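Long-range contacts in aspartokinase (Synechocystis, PDB 3L76), which probably catalyses the ATP-dependent phosphorylation of the beta-carboxyl group of aspartate in lysine and threonine biosynthesis, and binds both amino acids: residues K272-R277 with Q478-R483; L301-I306 with I386-T391; S286-D291 with N312-T317. One frame throughout, in Å; residues are numbered along the deposited sequence.

In the fold
Three contacts illustrate how ACT domains of one chain are built and joined by contacts of very different span. From the N terminus, strand 271-279 supplies the first half of contact 1, whose loop closes only some 200 residues later, at 478-483. The other two contacts nest within that loop. Helix 284-294 opens contact 3 and strand 302-303 opens contact 2; strand 311-318 then closes contact 3, before 386-391 closes contact 2, so these two cross along the chain. Contact 3 builds the first ACT domain internally, contact 2 joins it to the second, and contact 1 joins it to the third. Strand 311-318 pairs with both 271-279 and 302-303, bringing all three contacts together.

Contact 1: K272-R277 with Q478-R483; sequences KVALLR and QSQRCR. With THR (threonine), chain D; SO4 (sulfate ion), chain G.
K272, A274 and L276 meet Q480 in an inter-domain contact in which one face of a strand from the first ACT domain receives the chain leaving strand 475-479 of the third. Side-chain alternation along strand 271-279 places these three residues on the same face, and the chain of Q480, bent at chi2 (-47°), is laid along it. The CD2 methyl of L276 meets CG of Q480 at 3.7 Å, the two side chains crossing nearly at right angles, while CB of A274 packs near the amide. K272 arrives from the opposite direction and gives a hydrogen bond from NZ to OE1 of Q480, 2.9 Å long, directed in the carbonyl plane at a lone pair. The other end of the amide is held too: Q480 NE2 donates almost straight to OG of S479 at 3.1 Å, which fixes the rotation of the group. Just upstream, Q478 binds the hydroxyl of a threonine ligand. Farther along, at the partly exposed end of the contact, R277 and R483 gather beside a sulfate, probably from the crystallisation liquor, with guanidinium planes only 17° apart. CD of R277 lies over one face of the R483 guanidinium, 3.6 Å from its NE, while R277 NH2 donates to sulfate O4.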
loop_
_atom_site.group_PDB
_atom_site.type_symbol
_atom_site.label_atom_id
_atom_site.label_comp_id
_atom_site.label_asym_id
_atom_site.label_seq_id
_atom_site.Cartn_x
_atom_site.Cartn_y
_atom_site.Cartn_z
ATOM N N LYS A 272 2.600 -33.832 47.284
ATOM C CA LYS A 272 1.256 -34.213 46.868
ATOM C C LYS A 272 0.446 -34.911 47.974
ATOM O O LYS A 272 0.927 -35.830 48.661
ATOM C CB LYS A 272 1.315 -35.105 45.617
ATOM C CG LYS A 272 -0.053 -35.513 45.071
ATOM C CD LYS A 272 0.042 -36.686 44.117
ATOM C CE LYS A 272 0.379 -37.971 44.846
ATOM N NZ LYS A 272 0.353 -39.177 43.957
ATOM N N VAL A 273 -0.785 -34.446 48.146
ATOM C CA VAL A 273 -1.804 -35.215 48.817
ATOM C C VAL A 273 -2.897 -35.569 47.803
ATOM O O VAL A 273 -3.380 -34.714 47.078
ATOM C CB VAL A 273 -2.443 -34.445 49.984
ATOM C CG1 VAL A 273 -3.451 -35.317 50.665
ATOM C CG2 VAL A 273 -1.384 -33.978 50.983
ATOM N N ALA A 274 -3.282 -36.836 47.746
ATOM C CA ALA A 274 -4.397 -37.232 46.897
ATOM C C ALA A 274 -5.436 -38.016 47.704
ATOM O O ALA A 274 -5.092 -38.873 48.527
ATOM C CB ALA A 274 -3.893 -38.056 45.697
ATOM N N LEU A 275 -6.703 -37.680 47.487
ATOM C CA LEU A 275 -7.824 -38.487 47.946
ATOM C C LEU A 275 -8.322 -39.341 46.792
ATOM O O LEU A 275 -8.811 -38.816 45.802
ATOM C CB LEU A 275 -8.961 -37.594 48.420
ATOM C CG LEU A 275 -9.288 -37.716 49.905
ATOM C CD1 LEU A 275 -10.535 -36.916 50.219
ATOM C CD2 LEU A 275 -9.463 -39.186 50.300
ATOM N N LEU A 276 -8.188 -40.655 46.926
ATOM C CA LEU A 276 -8.557 -41.591 45.870
ATOM C C LEU A 276 -9.977 -42.125 46.032
ATOM O O LEU A 276 -10.449 -42.325 47.152
ATOM C CB LEU A 276 -7.596 -42.777 45.888
ATOM C CG LEU A 276 -6.111 -42.475 45.779
ATOM C CD1 LEU A 276 -5.321 -43.742 46.008
ATOM C CD2 LEU A 276 -5.786 -41.849 44.420
ATOM N N ARG A 277 -10.637 -42.363 44.903
ATOM C CA ARG A 277 -11.917 -43.071 44.863
ATOM C C ARG A 277 -12.964 -42.462 45.784
ATOM O O ARG A 277 -13.608 -43.160 46.570
ATOM C CB ARG A 277 -11.726 -44.550 45.205
ATOM C CG ARG A 277 -12.858 -45.433 44.718
ATOM C CD ARG A 277 -12.446 -46.881 44.728
ATOM N NE ARG A 277 -13.406 -47.725 44.031
ATOM C CZ ARG A 277 -13.428 -49.046 44.128
ATOM N NH1 ARG A 277 -12.553 -49.678 44.899
ATOM N NH2 ARG A 277 -14.326 -49.736 43.455
ATOM N N GLN A 478 -4.154 -34.574 33.813
ATOM C CA GLN A 478 -3.691 -35.922 34.071
ATOM C C GLN A 478 -3.365 -36.026 35.552
ATOM O O GLN A 478 -2.645 -35.186 36.098
ATOM C CB GLN A 478 -2.477 -36.257 33.197
ATOM C CG GLN A 478 -1.845 -37.601 33.502
ATOM C CD GLN A 478 -0.579 -37.831 32.709
ATOM O OE1 GLN A 478 -0.590 -37.803 31.481
ATOM N NE2 GLN A 478 0.524 -38.068 33.412
ATOM N N SER A 479 -3.922 -37.040 36.211
ATOM C CA SER A 479 -3.782 -37.148 37.659
ATOM C C SER A 479 -3.170 -38.478 38.103
ATOM O O SER A 479 -2.003 -38.759 37.825
ATOM C CB SER A 479 -5.121 -36.883 38.348
ATOM O OG SER A 479 -4.936 -36.693 39.733
ATOM N N GLN A 480 -3.951 -39.308 38.777
ATOM C CA GLN A 480 -3.384 -40.517 39.383
ATOM C C GLN A 480 -3.193 -41.682 38.412
ATOM O O GLN A 480 -3.707 -41.682 37.291
ATOM C CB GLN A 480 -4.232 -40.949 40.582
ATOM C CG GLN A 480 -4.357 -39.847 41.663
ATOM C CD GLN A 480 -3.000 -39.234 41.975
ATOM O OE1 GLN A 480 -2.167 -39.844 42.644
ATOM N NE2 GLN A 480 -2.767 -38.030 41.476
ATOM N N ARG A 481 -2.433 -42.677 38.846
ATOM C CA ARG A 481 -2.457 -43.972 38.175
ATOM C C ARG A 481 -3.841 -44.623 38.294
ATOM O O ARG A 481 -4.513 -44.512 39.323
ATOM C CB ARG A 481 -1.392 -44.892 38.740
ATOM C CG ARG A 481 -0.003 -44.438 38.363
ATOM C CD ARG A 481 1.069 -45.387 38.841
ATOM N NE ARG A 481 2.284 -45.266 38.043
ATOM C CZ ARG A 481 3.381 -45.995 38.230
ATOM N NH1 ARG A 481 3.420 -46.908 39.194
ATOM N NH2 ARG A 481 4.441 -45.816 37.449
ATOM N N CYS A 482 -4.270 -45.263 37.214
ATOM C CA CYS A 482 -5.538 -45.998 37.178
ATOM C C CYS A 482 -5.535 -47.160 38.183
ATOM O O CYS A 482 -4.540 -47.885 38.300
ATOM C CB CYS A 482 -5.753 -46.593 35.783
ATOM S SG CYS A 482 -5.671 -45.443 34.454
ATOM N N ARG A 483 -6.637 -47.359 38.900
ATOM C CA ARG A 483 -6.746 -48.578 39.715
ATOM C C ARG A 483 -7.008 -49.821 38.839
ATOM O O ARG A 483 -8.067 -49.967 38.210
ATOM C CB ARG A 483 -7.823 -48.440 40.787
ATOM C CG ARG A 483 -7.935 -47.052 41.353
ATOM C CD ARG A 483 -9.040 -46.981 42.370
ATOM N NE ARG A 483 -10.386 -47.033 41.792
ATOM C CZ ARG A 483 -11.076 -45.957 41.410
ATOM N NH1 ARG A 483 -10.531 -44.742 41.511
ATOM N NH2 ARG A 483 -12.313 -46.092 40.923
HETATM N N THR D . 3.630 -40.842 31.899
HETATM C CA THR D . 3.272 -40.644 30.497
HETATM C C THR D . 4.330 -39.792 29.814
HETATM O O THR D . 5.222 -39.241 30.485
HETATM C CB THR D . 1.909 -39.958 30.329
HETATM O OG1 THR D . 1.945 -38.666 30.957
HETATM C CG2 THR D . 0.786 -40.820 30.937
HETATM O OXT THR D . 4.297 -39.659 28.583
HETATM S S SO4 G . -16.421 -47.078 41.732
HETATM O O1 SO4 G . -15.546 -46.915 40.611
HETATM O O2 SO4 G . -16.313 -46.135 42.823
HETATM O O3 SO4 G . -17.748 -46.920 41.180
HETATM O O4 SO4 G . -16.085 -48.332 42.334
#

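Contact 2: L301-I306 with I386-T391; sequences LIIQSI and IEMIST. With THR (threonine), chain D; THR (threonine), chain C.
I303 and S390 bring the two backbones to within 6.5 Å between their CA atoms, where short strand 302-303 of one ACT domain passes strand 388-391 of the next without any backbone hydrogen bond between them. A classic beta bulge against strand 395-401, in which E387 and M388 both face V399, lies near the start of 386-391. I303 carries the contact. With CG1 anti to its carbonyl carbon (chi1 -50°), it sends CD1 between two alternate residues of the partner strand, 3.8 Å from CB of M388 and 3.9 Å from CB of S390. Its other branch, CG2, lies 3.8 Å from the backbone O of I389. SD of M388 lies beside the same CD1, 4.0 Å away, and the bend at chi3 (-70°) keeps the terminal CE near it as well. L301 adds its CD2 methyl, 3.9 Å from CB of S390. Both segments also reach threonine ligands, Q304 through its side-chain amide and I386 through its backbone N and O, at separate pockets consistent with regulatory sites in an allosteric aspartokinase. The contact between them is buried and almost wholly apolar, and the one side-chain hydroxyl in it, S390 OG, is satisfied by the backbone O of T563 rather than across the interface.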
loop_
_atom_site.group_PDB
_atom_site.type_symbol
_atom_site.label_atom_id
_atom_site.label_comp_id
_atom_site.label_asym_id
_atom_site.label_seq_id
_atom_site.Cartn_x
_atom_site.Cartn_y
_atom_site.Cartn_z
ATOM N N LEU A 301 -1.302 -26.573 43.386
ATOM C CA LEU A 301 -1.979 -27.366 42.367
ATOM C C LEU A 301 -3.260 -28.048 42.871
ATOM O O LEU A 301 -3.296 -28.630 43.954
ATOM C CB LEU A 301 -1.035 -28.431 41.790
ATOM C CG LEU A 301 0.028 -28.029 40.769
ATOM C CD1 LEU A 301 1.093 -29.108 40.670
ATOM C CD2 LEU A 301 -0.597 -27.753 39.392
ATOM N N ILE A 302 -4.313 -27.964 42.073
ATOM C CA ILE A 302 -5.464 -28.836 42.240
ATOM C C ILE A 302 -5.756 -29.521 40.903
ATOM O O ILE A 302 -6.050 -28.865 39.893
ATOM C CB ILE A 302 -6.709 -28.090 42.761
ATOM C CG1 ILE A 302 -6.375 -27.334 44.047
ATOM C CG2 ILE A 302 -7.882 -29.074 42.986
ATOM C CD1 ILE A 302 -7.554 -26.593 44.631
ATOM N N ILE A 303 -5.650 -30.843 40.897
ATOM C CA ILE A 303 -5.842 -31.618 39.682
ATOM C C ILE A 303 -6.924 -32.694 39.852
ATOM O O ILE A 303 -6.849 -33.561 40.725
ATOM C CB ILE A 303 -4.511 -32.262 39.226
ATOM C CG1 ILE A 303 -3.398 -31.208 39.178
ATOM C CG2 ILE A 303 -4.671 -32.980 37.882
ATOM C CD1 ILE A 303 -2.070 -31.735 38.660
ATOM N N GLN A 304 -7.951 -32.617 39.029
ATOM C CA GLN A 304 -8.946 -33.668 38.990
ATOM C C GLN A 304 -9.304 -34.004 37.554
ATOM O O GLN A 304 -9.968 -33.223 36.868
ATOM C CB GLN A 304 -10.190 -33.259 39.760
ATOM C CG GLN A 304 -11.275 -34.339 39.760
ATOM C CD GLN A 304 -12.558 -33.853 40.392
ATOM O OE1 GLN A 304 -12.592 -33.460 41.577
ATOM N NE2 GLN A 304 -13.625 -33.858 39.607
ATOM N N SER A 305 -8.861 -35.172 37.102
ATOM C CA SER A 305 -9.128 -35.613 35.734
ATOM C C SER A 305 -10.516 -36.245 35.635
ATOM O O SER A 305 -11.385 -35.996 36.474
ATOM C CB SER A 305 -8.028 -36.559 35.240
ATOM O OG SER A 305 -8.273 -37.013 33.916
ATOM N N ILE A 306 -10.723 -37.043 34.597
ATOM C CA ILE A 306 -12.024 -37.643 34.334
ATOM C C ILE A 306 -12.410 -38.707 35.377
ATOM O O ILE A 306 -11.542 -39.384 35.945
ATOM C CB ILE A 306 -12.074 -38.226 32.901
ATOM C CG1 ILE A 306 -13.509 -38.595 32.535
ATOM C CG2 ILE A 306 -11.146 -39.418 32.757
ATOM C CD1 ILE A 306 -13.666 -39.107 31.150
ATOM N N ILE A 386 6.230 -38.057 32.931
ATOM C CA ILE A 386 5.274 -37.074 33.421
ATOM C C ILE A 386 4.220 -37.756 34.298
ATOM O O ILE A 386 3.510 -38.641 33.846
ATOM C CB ILE A 386 4.569 -36.361 32.251
ATOM C CG1 ILE A 386 5.604 -35.805 31.270
ATOM C CG2 ILE A 386 3.603 -35.287 32.787
ATOM C CD1 ILE A 386 5.025 -35.289 29.980
ATOM N N GLU A 387 4.109 -37.312 35.542
ATOM C CA GLU A 387 3.206 -37.919 36.503
ATOM C C GLU A 387 1.847 -37.252 36.465
ATOM O O GLU A 387 0.836 -37.908 36.277
ATOM C CB GLU A 387 3.800 -37.866 37.912
ATOM C CG GLU A 387 5.105 -38.620 38.029
ATOM C CD GLU A 387 5.626 -38.722 39.452
ATOM O OE1 GLU A 387 4.870 -38.410 40.397
ATOM O OE2 GLU A 387 6.803 -39.114 39.613
ATOM N N MET A 388 1.828 -35.939 36.621
ATOM C CA MET A 388 0.590 -35.196 36.543
ATOM C C MET A 388 0.680 -34.017 35.563
ATOM O O MET A 388 1.772 -33.547 35.246
ATOM C CB MET A 388 0.199 -34.708 37.936
ATOM C CG MET A 388 -0.149 -35.832 38.889
ATOM S SD MET A 388 -1.141 -35.261 40.284
ATOM C CE MET A 388 0.062 -34.289 41.182
ATOM N N ILE A 389 -0.479 -33.535 35.119
ATOM C CA ILE A 389 -0.561 -32.428 34.176
ATOM C C ILE A 389 -1.718 -31.500 34.468
ATOM O O ILE A 389 -2.830 -31.954 34.717
ATOM C CB ILE A 389 -0.699 -32.906 32.684
ATOM C CG1 ILE A 389 0.417 -33.876 32.313
ATOM C CG2 ILE A 389 -0.655 -31.708 31.709
ATOM C CD1 ILE A 389 0.218 -34.541 30.967
ATOM N N SER A 390 -1.453 -30.197 34.394
ATOM C CA SER A 390 -2.464 -29.181 34.643
ATOM C C SER A 390 -2.211 -27.952 33.765
ATOM O O SER A 390 -1.118 -27.357 33.796
ATOM C CB SER A 390 -2.446 -28.776 36.116
ATOM O OG SER A 390 -3.462 -27.839 36.409
ATOM N N THR A 391 -3.219 -27.578 32.981
ATOM C CA THR A 391 -3.144 -26.375 32.167
ATOM C C THR A 391 -3.939 -25.181 32.704
ATOM O O THR A 391 -4.999 -25.328 33.321
ATOM C CB THR A 391 -3.564 -26.622 30.706
ATOM O OG1 THR A 391 -4.886 -27.172 30.668
ATOM C CG2 THR A 391 -2.591 -27.560 30.034
HETATM N N THR D . 3.630 -40.842 31.899
HETATM C CA THR D . 3.272 -40.644 30.497
HETATM C C THR D . 4.330 -39.792 29.814
HETATM O O THR D . 5.222 -39.241 30.485
HETATM C CB THR D . 1.909 -39.958 30.329
HETATM O OG1 THR D . 1.945 -38.666 30.957
HETATM C CG2 THR D . 0.786 -40.820 30.937
HETATM O OXT THR D . 4.297 -39.659 28.583
HETATM N N THR C . -17.810 -34.295 41.541
HETATM C CA THR C . -17.320 -33.927 42.877
HETATM C C THR C . -17.829 -32.557 43.314
HETATM O O THR C . -18.518 -31.868 42.543
HETATM C CB THR C . -15.782 -33.975 42.963
HETATM O OG1 THR C . -15.212 -33.028 42.044
HETATM C CG2 THR C . -15.290 -35.369 42.599
HETATM O OXT THR C . -17.581 -32.144 44.454
#

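Contact 3: S286-D291 with N312-T317; sequences SKLFRD and NDIAFT
L288 and I314 face each other from helix 284-294 and strand 311-318, which run nearly parallel, their local axes 24° apart and 11.0 Å distant at closest approach, the usual spacing of an alpha helix laid on a beta sheet. Two consecutive helix residues fill the gap against two alternate strand residues. L288 and I314 reach toward each other tip to tip, CD1 of the leucine lying 3.8 Å from CG2 of the isoleucine. The same I314 methyl also serves F289, whose CZ approaches it at 3.6 Å, so one branch of I314 is shared by both helix side chains. L288 CD1 in turn lies over one face of the F289 ring, near its rim, and the helix thus presents a continuous apolar surface.

F289 continues into an offset edge-to-face pair with F316. Its edge is turned toward the F316 face, the ring centroids are 5.7 Å apart and the planes stand at 70°; the nearest atoms are CE1 of F289 and CD2 of F316, at 3.8 Å. F316 reaches this position with CG set between its backbone N and carbonyl carbon (chi1 61°), which turns the ring toward the helix. Nothing polar takes part, and all four residues are buried.

Helix 284-294 is one of the two helices of the beta-alpha-beta-beta-alpha-beta ACT fold; the other, helix 323-333, packs I333 against L288. Backbone hydrogen bonds hold the strand on both flanks, I314 to L275 and A315 to I303, and helix 543-552 of the fourth ACT domain completes the setting, with F548 meeting the ring of F289.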
loop_
_atom_site.group_PDB
_atom_site.type_symbol
_atom_site.label_atom_id
_atom_site.label_comp_id
_atom_site.label_asym_id
_atom_site.label_seq_id
_atom_site.Cartn_x
_atom_site.Cartn_y
_atom_site.Cartn_z
ATOM N N SER A 286 -16.013 -29.451 47.481
ATOM C CA SER A 286 -16.375 -28.391 48.409
ATOM C C SER A 286 -15.951 -28.712 49.846
ATOM O O SER A 286 -15.232 -27.935 50.468
ATOM C CB SER A 286 -17.874 -28.132 48.361
ATOM O OG SER A 286 -18.206 -27.027 49.177
ATOM N N LYS A 287 -16.373 -29.867 50.361
ATOM C CA LYS A 287 -16.066 -30.238 51.744
ATOM C C LYS A 287 -14.578 -30.426 52.010
ATOM O O LYS A 287 -14.057 -29.916 52.993
ATOM C CB LYS A 287 -16.831 -31.486 52.206
ATOM C CG LYS A 287 -16.460 -31.878 53.633
ATOM C CD LYS A 287 -17.522 -32.713 54.314
ATOM C CE LYS A 287 -17.527 -32.469 55.827
ATOM N NZ LYS A 287 -17.964 -31.084 56.194
ATOM N N LEU A 288 -13.906 -31.171 51.141
ATOM C CA LEU A 288 -12.461 -31.356 51.240
ATOM C C LEU A 288 -11.729 -30.038 51.495
ATOM O O LEU A 288 -11.043 -29.863 52.505
ATOM C CB LEU A 288 -11.915 -31.965 49.949
ATOM C CG LEU A 288 -10.741 -32.947 50.036
ATOM C CD1 LEU A 288 -9.987 -33.004 48.694
ATOM C CD2 LEU A 288 -9.794 -32.625 51.166
ATOM N N PHE A 289 -11.873 -29.105 50.568
ATOM C CA PHE A 289 -11.037 -27.925 50.600
ATOM C C PHE A 289 -11.526 -26.925 51.634
ATOM O O PHE A 289 -10.740 -26.150 52.170
ATOM C CB PHE A 289 -10.894 -27.310 49.196
ATOM C CG PHE A 289 -10.187 -28.215 48.217
ATOM C CD1 PHE A 289 -8.804 -28.361 48.257
ATOM C CD2 PHE A 289 -10.900 -28.933 47.274
ATOM C CE1 PHE A 289 -8.146 -29.199 47.365
ATOM C CE2 PHE A 289 -10.252 -29.778 46.376
ATOM C CZ PHE A 289 -8.872 -29.911 46.422
ATOM N N ARG A 290 -12.820 -26.950 51.930
ATOM C CA ARG A 290 -13.327 -26.116 53.007
ATOM C C ARG A 290 -12.612 -26.470 54.308
ATOM O O ARG A 290 -12.050 -25.596 54.962
ATOM C CB ARG A 290 -14.839 -26.251 53.161
ATOM C CG ARG A 290 -15.661 -25.420 52.186
ATOM C CD ARG A 290 -17.085 -25.276 52.697
ATOM N NE ARG A 290 -17.629 -26.566 53.118
ATOM C CZ ARG A 290 -18.666 -27.170 52.546
ATOM N NH1 ARG A 290 -19.299 -26.593 51.531
ATOM N NH2 ARG A 290 -19.075 -28.348 52.996
ATOM N N ASP A 291 -12.609 -27.753 54.671
ATOM C CA ASP A 291 -11.976 -28.175 55.914
ATOM C C ASP A 291 -10.480 -27.897 55.911
ATOM O O ASP A 291 -9.945 -27.382 56.890
ATOM C CB ASP A 291 -12.250 -29.651 56.218
ATOM C CG ASP A 291 -13.724 -29.951 56.409
ATOM O OD1 ASP A 291 -14.506 -29.005 56.642
ATOM O OD2 ASP A 291 -14.101 -31.141 56.325
ATOM N N ASN A 312 -14.223 -40.398 41.636
ATOM C CA ASN A 312 -13.052 -39.716 41.085
ATOM C C ASN A 312 -11.941 -39.593 42.120
ATOM O O ASN A 312 -12.159 -39.879 43.289
ATOM C CB ASN A 312 -13.434 -38.324 40.574
ATOM C CG ASN A 312 -12.576 -37.871 39.409
ATOM O OD1 ASN A 312 -11.459 -38.341 39.221
ATOM N ND2 ASN A 312 -13.105 -36.955 38.615
ATOM N N ASP A 313 -10.754 -39.166 41.689
ATOM C CA ASP A 313 -9.692 -38.795 42.625
ATOM C C ASP A 313 -9.586 -37.264 42.703
ATOM O O ASP A 313 -10.000 -36.543 41.793
ATOM C CB ASP A 313 -8.364 -39.392 42.208
ATOM C CG ASP A 313 -8.437 -40.882 41.935
ATOM O OD1 ASP A 313 -9.154 -41.622 42.651
ATOM O OD2 ASP A 313 -7.745 -41.315 40.992
ATOM N N ILE A 314 -9.055 -36.766 43.807
ATOM C CA ILE A 314 -8.723 -35.359 43.918
ATOM C C ILE A 314 -7.279 -35.202 44.408
ATOM O O ILE A 314 -6.906 -35.745 45.448
ATOM C CB ILE A 314 -9.672 -34.621 44.836
ATOM C CG1 ILE A 314 -11.110 -34.758 44.326
ATOM C CG2 ILE A 314 -9.265 -33.158 44.933
ATOM C CD1 ILE A 314 -12.151 -34.039 45.168
ATOM N N ALA A 315 -6.463 -34.482 43.645
ATOM C CA ALA A 315 -5.068 -34.300 44.010
ATOM C C ALA A 315 -4.775 -32.836 44.183
ATOM O O ALA A 315 -5.349 -32.003 43.501
ATOM C CB ALA A 315 -4.142 -34.917 42.985
ATOM N N PHE A 316 -3.917 -32.528 45.142
ATOM C CA PHE A 316 -3.457 -31.162 45.337
ATOM C C PHE A 316 -2.022 -31.158 45.835
ATOM O O PHE A 316 -1.507 -32.186 46.270
ATOM C CB PHE A 316 -4.387 -30.370 46.257
ATOM C CG PHE A 316 -4.509 -30.932 47.641
ATOM C CD1 PHE A 316 -3.668 -30.518 48.645
ATOM C CD2 PHE A 316 -5.490 -31.859 47.941
ATOM C CE1 PHE A 316 -3.795 -31.026 49.931
ATOM C CE2 PHE A 316 -5.613 -32.373 49.222
ATOM C CZ PHE A 316 -4.765 -31.954 50.211
ATOM N N THR A 317 -1.349 -30.022 45.710
ATOM C CA THR A 317 -0.012 -29.912 46.265
ATOM C C THR A 317 0.060 -28.810 47.282
ATOM O O THR A 317 -0.760 -27.899 47.322
ATOM C CB THR A 317 1.089 -29.671 45.199
ATOM O OG1 THR A 317 0.933 -28.368 44.610
ATOM C CG2 THR A 317 1.050 -30.767 44.141
#